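Local coordinates for protein NtrC family transcriptional regulator (Clostridium acetobutylicum ATCC 824, PDB 2Q5C) that is probably the N-terminal sensory part of an NtrC-family transcriptional regulator, whose full-length form is expected to bind ATP and specific DNA sequences, at residues Val78-Thr83 / His104-Lys109; Ile100-Ser105 / Phe123-Glu128. One frame throughout, in Å; residues are numbered along the deposited sequence. Where two conformers were deposited one is given.

How the interactions relate
Strand 96-102 and the loop that follows it tie the two contacts together. In interaction 2 the strand pairs with 119-125, at one edge of a four-stranded parallel sheet; in interaction 1 the loop beyond it, 104-109, rests against the start of helix 80-90, which leads into that strand. His104 and Ser105 belong to both. The centres lie about 12 Å apart, and the contacts meet directly where Ile106 CD1 packs 4.1 Å from Ala101 CB. A bound sulfate about 4 Å from the side chain of Ser127 and a glycerol about 4 Å from that of Phe125, probably from the crystallisation liquor, lie beside interaction 2.

Interaction 1 (Val78-Thr83 / His104-Lys109); sequences VTRFDT and HSIVDK
Arg80 and Val107 bring the two backbones closest, their CA atoms 5.3 Å apart, where an irregular loop, 104-109, passes the first turn of helix 80-90. Ile106 points its CG2 into the turn before the helix: this methyl, anti to the backbone N (CG1 at chi1 -67°), sits 3.5 Å from Val78 O and 3.6 Å from Thr79 C. One residue on, Val107 CG1 meets Thr83 CG2 at 3.5 Å, the two side chains set at a slant. Arg80 runs along the solvent-exposed side of the contact: CG, turned away from its own carbonyl carbon (chi1 -71°), lies 3.4 Å from Ile106 O. In the conformer given, NE of the extended chain is 3.5 Å from that oxygen, a weak and doubtful hydrogen bond at the guanidinium edge.

Thr79 OG1 accepts from Asp82 N at 3.0 Å, while Asp82 OD2 accepts from Thr79 N at 2.9 Å on its anti side, with the donor 32° out of the carboxylate plane. Ile166 touches the side chains of Val78, Asp82 and Thr83. Asp108, at the N-cap of helix 109-116, bonds through OD1 to Glu111 N. A capping box thus opens helix 80-90, and the beta-alpha loop from strand 96-102 to helix 109-116 packs against it.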
# COMPACT_ATOMS: atom_id res chain seq x y z
N VAL A 78 -0.98 2.83 -5.79
CA VAL A 78 -1.81 1.65 -6.06
C VAL A 78 -2.46 1.88 -7.44
O VAL A 78 -3.07 2.93 -7.66
CB VAL A 78 -2.90 1.44 -5.00
CG1 VAL A 78 -3.62 0.12 -5.26
CG2 VAL A 78 -2.30 1.45 -3.57
N THR A 79 -2.28 0.94 -8.37
CA THR A 79 -2.76 1.12 -9.74
C THR A 79 -4.08 0.44 -10.01
O THR A 79 -4.55 -0.41 -9.24
CB THR A 79 -1.78 0.66 -10.79
OG1 THR A 79 -1.73 -0.77 -10.78
CG2 THR A 79 -0.38 1.20 -10.51
N ARG A 80 -4.66 0.81 -11.15
CA ARG A 80 -5.93 0.22 -11.56
C ARG A 80 -5.73 -1.25 -11.86
O ARG A 80 -6.59 -2.09 -11.48
CB ARG A 80 -6.51 0.95 -12.78
CG ARG A 80 -7.03 2.34 -12.47
CD ARG A 80 -7.30 3.10 -13.79
NE ARG A 80 -7.73 4.47 -13.56
CZ ARG A 80 -8.10 5.30 -14.53
NH1 ARG A 80 -8.09 4.88 -15.78
NH2 ARG A 80 -8.47 6.54 -14.24
N PHE A 81 -4.61 -1.60 -12.49
CA PHE A 81 -4.39 -3.02 -12.81
C PHE A 81 -4.08 -3.82 -11.53
O PHE A 81 -4.49 -4.99 -11.41
CB PHE A 81 -3.24 -3.17 -13.81
CG PHE A 81 -3.12 -4.54 -14.39
CD1 PHE A 81 -4.10 -5.02 -15.24
CD2 PHE A 81 -2.01 -5.33 -14.14
CE1 PHE A 81 -4.00 -6.30 -15.81
CE2 PHE A 81 -1.89 -6.59 -14.72
CZ PHE A 81 -2.89 -7.07 -15.55
N ASP A 82 -3.38 -3.23 -10.56
CA ASP A 82 -3.17 -3.88 -9.26
C ASP A 82 -4.53 -4.23 -8.66
O ASP A 82 -4.74 -5.33 -8.10
CB ASP A 82 -2.48 -2.94 -8.25
CG ASP A 82 -1.02 -2.61 -8.57
OD1 ASP A 82 -0.32 -3.47 -9.14
OD2 ASP A 82 -0.62 -1.48 -8.16
N THR A 83 -5.47 -3.28 -8.73
CA THR A 83 -6.82 -3.51 -8.17
C THR A 83 -7.55 -4.62 -8.94
O THR A 83 -8.16 -5.50 -8.32
CB THR A 83 -7.60 -2.21 -8.20
OG1 THR A 83 -6.92 -1.25 -7.38
CG2 THR A 83 -8.99 -2.42 -7.57
N HIS A 104 -9.94 7.99 -1.79
CA HIS A 104 -10.50 8.09 -3.14
C HIS A 104 -10.42 6.74 -3.87
O HIS A 104 -9.49 5.96 -3.66
CB HIS A 104 -9.77 9.18 -3.95
CG HIS A 104 -9.79 10.54 -3.32
ND1 HIS A 104 -10.95 11.27 -3.15
CD2 HIS A 104 -8.79 11.32 -2.83
CE1 HIS A 104 -10.66 12.43 -2.58
NE2 HIS A 104 -9.36 12.49 -2.38
N SER A 105 -11.39 6.50 -4.75
CA SER A 105 -11.35 5.34 -5.64
C SER A 105 -10.11 5.37 -6.53
O SER A 105 -9.68 6.44 -6.97
CB SER A 105 -12.57 5.34 -6.56
OG SER A 105 -13.76 5.51 -5.79
N ILE A 106 -9.55 4.19 -6.79
CA ILE A 106 -8.47 4.04 -7.77
C ILE A 106 -9.04 3.69 -9.16
O ILE A 106 -8.64 4.24 -10.19
CB ILE A 106 -7.44 2.96 -7.32
CG1 ILE A 106 -6.68 3.42 -6.07
CG2 ILE A 106 -6.45 2.66 -8.41
CD1 ILE A 106 -7.25 2.90 -4.75
N VAL A 107 -9.95 2.73 -9.16
CA VAL A 107 -10.61 2.31 -10.38
C VAL A 107 -12.11 2.59 -10.17
O VAL A 107 -12.60 2.53 -9.04
CB VAL A 107 -10.29 0.80 -10.70
CG1 VAL A 107 -10.67 -0.07 -9.55
CG2 VAL A 107 -10.96 0.36 -11.99
N ASP A 108 -12.82 2.92 -11.24
CA ASP A 108 -14.27 3.05 -11.14
C ASP A 108 -14.90 1.67 -10.83
O ASP A 108 -14.68 0.70 -11.57
CB ASP A 108 -14.78 3.66 -12.44
CG ASP A 108 -16.26 3.91 -12.42
OD1 ASP A 108 -17.03 2.93 -12.47
OD2 ASP A 108 -16.66 5.09 -12.37
N LYS A 109 -15.63 1.64 -9.72
CA LYS A 109 -16.26 0.42 -9.20
C LYS A 109 -17.14 -0.23 -10.26
O LYS A 109 -17.06 -1.45 -10.50
CB LYS A 109 -17.06 0.74 -7.94
CG LYS A 109 -18.15 -0.23 -7.60
CD LYS A 109 -19.02 0.35 -6.50
CE LYS A 109 -20.46 0.41 -6.94
NZ LYS A 109 -20.96 -0.85 -7.56

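Interaction 2 (Ile100-Ser105 / Phe123-Glu128); sequences IAYKHS and FLFSSE
Ile100, Ala101 and Tyr102 pair in parallel with Phe123, Leu124 and Phe125, the short strand axes 4.8 Å apart and turned by 31°. Three backbone bonds zip them together: Ala101 N to Phe123 O, Phe125 N to Ala101 O, and Lys103 N to Phe125 O, this last one 2.7 Å long and carrying the pairing one residue past the strand.

On the face bearing Tyr102 and Phe125, the rings form an edge-to-face (T-shaped) pair, with centroids 5.3 Å apart and planes at 60°. Tyr102 CD1 comes over one face of Phe125, toward its rim and 3.7 Å from CE1. Phe125 CG lies between its backbone N and carbonyl carbon (chi1 76°), a torsion that swings the ring back over the neighbouring strand: CD2 reaches 3.7 Å from Ile100 CG2, and CE2 comes up to the backbone of Tyr102. Lys103 CG lies over the centre of the Tyr102 ring, 3.8 Å above its plane. Tyr102 OH hydrogen-bonds and Lys103 NZ forms a salt bridge to Asp63 OD2 of helix 59-66, which belongs with the other parallel sheet, so these bonds tie the two domains together. Leu134 of helix 131-140 and Val152 of helix 150-158 pack on Ile100 and Phe125, while Tyr102 lies against Ala60 and Tyr64 of helix 59-66.

On the opposite face, with Ala101, Leu124 spreads its two methyls: CD2 packs 3.8 Å from Ala101 CB, and CD1 stands 3.4 Å from Lys103 O, over the turn where the chain leaves the strand.

Strand 96-102, helix 109-116 and strand 119-125 make a beta-alpha-beta crossover. It sets 119-125 at the edge of a parallel sheet of strand order 2-1-3-4, in an alpha/beta domain with helices on both faces.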
# COMPACT_ATOMS: atom_id res chain seq x y z
N ILE A 100 -12.28 -1.65 -0.51
CA ILE A 100 -12.04 -0.60 0.47
C ILE A 100 -10.83 0.21 0.04
O ILE A 100 -9.74 -0.34 -0.15
CB ILE A 100 -11.87 -1.15 1.91
CG1 ILE A 100 -13.17 -1.89 2.32
CG2 ILE A 100 -11.51 -0.02 2.90
CD1 ILE A 100 -13.18 -2.47 3.70
N ALA A 101 -11.03 1.50 -0.16
CA ALA A 101 -9.93 2.35 -0.62
C ALA A 101 -9.69 3.50 0.35
O ALA A 101 -10.60 3.94 1.04
CB ALA A 101 -10.22 2.90 -1.98
N TYR A 102 -8.45 3.98 0.38
CA TYR A 102 -8.06 5.14 1.17
C TYR A 102 -8.41 6.42 0.43
O TYR A 102 -7.89 6.66 -0.65
CB TYR A 102 -6.55 5.12 1.41
CG TYR A 102 -6.04 6.21 2.34
CD1 TYR A 102 -6.48 6.26 3.65
CD2 TYR A 102 -5.08 7.14 1.92
CE1 TYR A 102 -6.01 7.21 4.54
CE2 TYR A 102 -4.61 8.12 2.82
CZ TYR A 102 -5.08 8.13 4.12
OH TYR A 102 -4.65 9.03 5.10
N LYS A 103 -9.29 7.22 1.05
CA LYS A 103 -9.71 8.56 0.57
C LYS A 103 -10.48 8.61 -0.75
O LYS A 103 -11.57 9.20 -0.79
CB LYS A 103 -8.55 9.58 0.61
CG LYS A 103 -8.07 9.85 2.01
CD LYS A 103 -7.02 10.95 2.13
CE LYS A 103 -6.65 11.19 3.58
NZ LYS A 103 -5.57 12.22 3.80
N HIS A 104 -9.94 7.99 -1.79
CA HIS A 104 -10.50 8.09 -3.14
C HIS A 104 -10.42 6.74 -3.87
O HIS A 104 -9.49 5.96 -3.66
CB HIS A 104 -9.77 9.18 -3.95
CG HIS A 104 -9.79 10.54 -3.32
ND1 HIS A 104 -10.95 11.27 -3.15
CD2 HIS A 104 -8.79 11.32 -2.83
CE1 HIS A 104 -10.66 12.43 -2.58
NE2 HIS A 104 -9.36 12.49 -2.38
N SER A 105 -11.39 6.50 -4.75
CA SER A 105 -11.35 5.34 -5.64
C SER A 105 -10.11 5.37 -6.53
O SER A 105 -9.68 6.44 -6.97
CB SER A 105 -12.57 5.34 -6.56
OG SER A 105 -13.76 5.51 -5.79
N PHE A 123 -16.19 1.16 -0.23
CA PHE A 123 -16.13 1.86 1.05
C PHE A 123 -14.85 2.66 1.06
O PHE A 123 -13.81 2.17 0.64
CB PHE A 123 -16.08 0.87 2.22
CG PHE A 123 -17.27 -0.08 2.30
CD1 PHE A 123 -18.28 0.12 3.22
CD2 PHE A 123 -17.34 -1.20 1.46
CE1 PHE A 123 -19.36 -0.79 3.31
CE2 PHE A 123 -18.42 -2.10 1.54
CZ PHE A 123 -19.43 -1.88 2.47
N LEU A 124 -14.92 3.90 1.53
CA LEU A 124 -13.73 4.76 1.64
C LEU A 124 -13.37 5.01 3.10
O LEU A 124 -14.26 5.11 3.95
CB LEU A 124 -13.96 6.09 0.91
CG LEU A 124 -14.25 6.03 -0.59
CD1 LEU A 124 -14.48 7.42 -1.17
CD2 LEU A 124 -13.13 5.31 -1.37
N PHE A 125 -12.08 5.09 3.42
CA PHE A 125 -11.63 5.42 4.77
C PHE A 125 -10.55 6.49 4.66
O PHE A 125 -9.88 6.60 3.63
CB PHE A 125 -11.18 4.21 5.59
CG PHE A 125 -9.81 3.65 5.22
CD1 PHE A 125 -8.70 3.85 6.05
CD2 PHE A 125 -9.64 2.90 4.06
CE1 PHE A 125 -7.45 3.32 5.72
CE2 PHE A 125 -8.36 2.38 3.71
CZ PHE A 125 -7.28 2.59 4.53
N SER A 126 -10.44 7.32 5.69
CA SER A 126 -9.49 8.43 5.69
C SER A 126 -8.49 8.39 6.82
O SER A 126 -7.57 9.23 6.86
CB SER A 126 -10.23 9.77 5.72
OG SER A 126 -10.80 10.03 4.45
N SER A 127 -8.64 7.43 7.73
CA SER A 127 -7.73 7.30 8.86
C SER A 127 -7.68 5.88 9.36
O SER A 127 -8.64 5.12 9.22
CB SER A 127 -8.14 8.24 10.00
OG SER A 127 -9.35 7.80 10.59
N GLU A 128 -6.55 5.53 9.98
CA GLU A 128 -6.34 4.23 10.59
C GLU A 128 -7.42 3.88 11.60
O GLU A 128 -7.83 2.72 11.70
CB GLU A 128 -4.96 4.22 11.28
CG GLU A 128 -4.62 2.96 12.04
CD GLU A 128 -3.18 2.88 12.44
OE1 GLU A 128 -2.45 3.89 12.27
OE2 GLU A 128 -2.76 1.80 12.90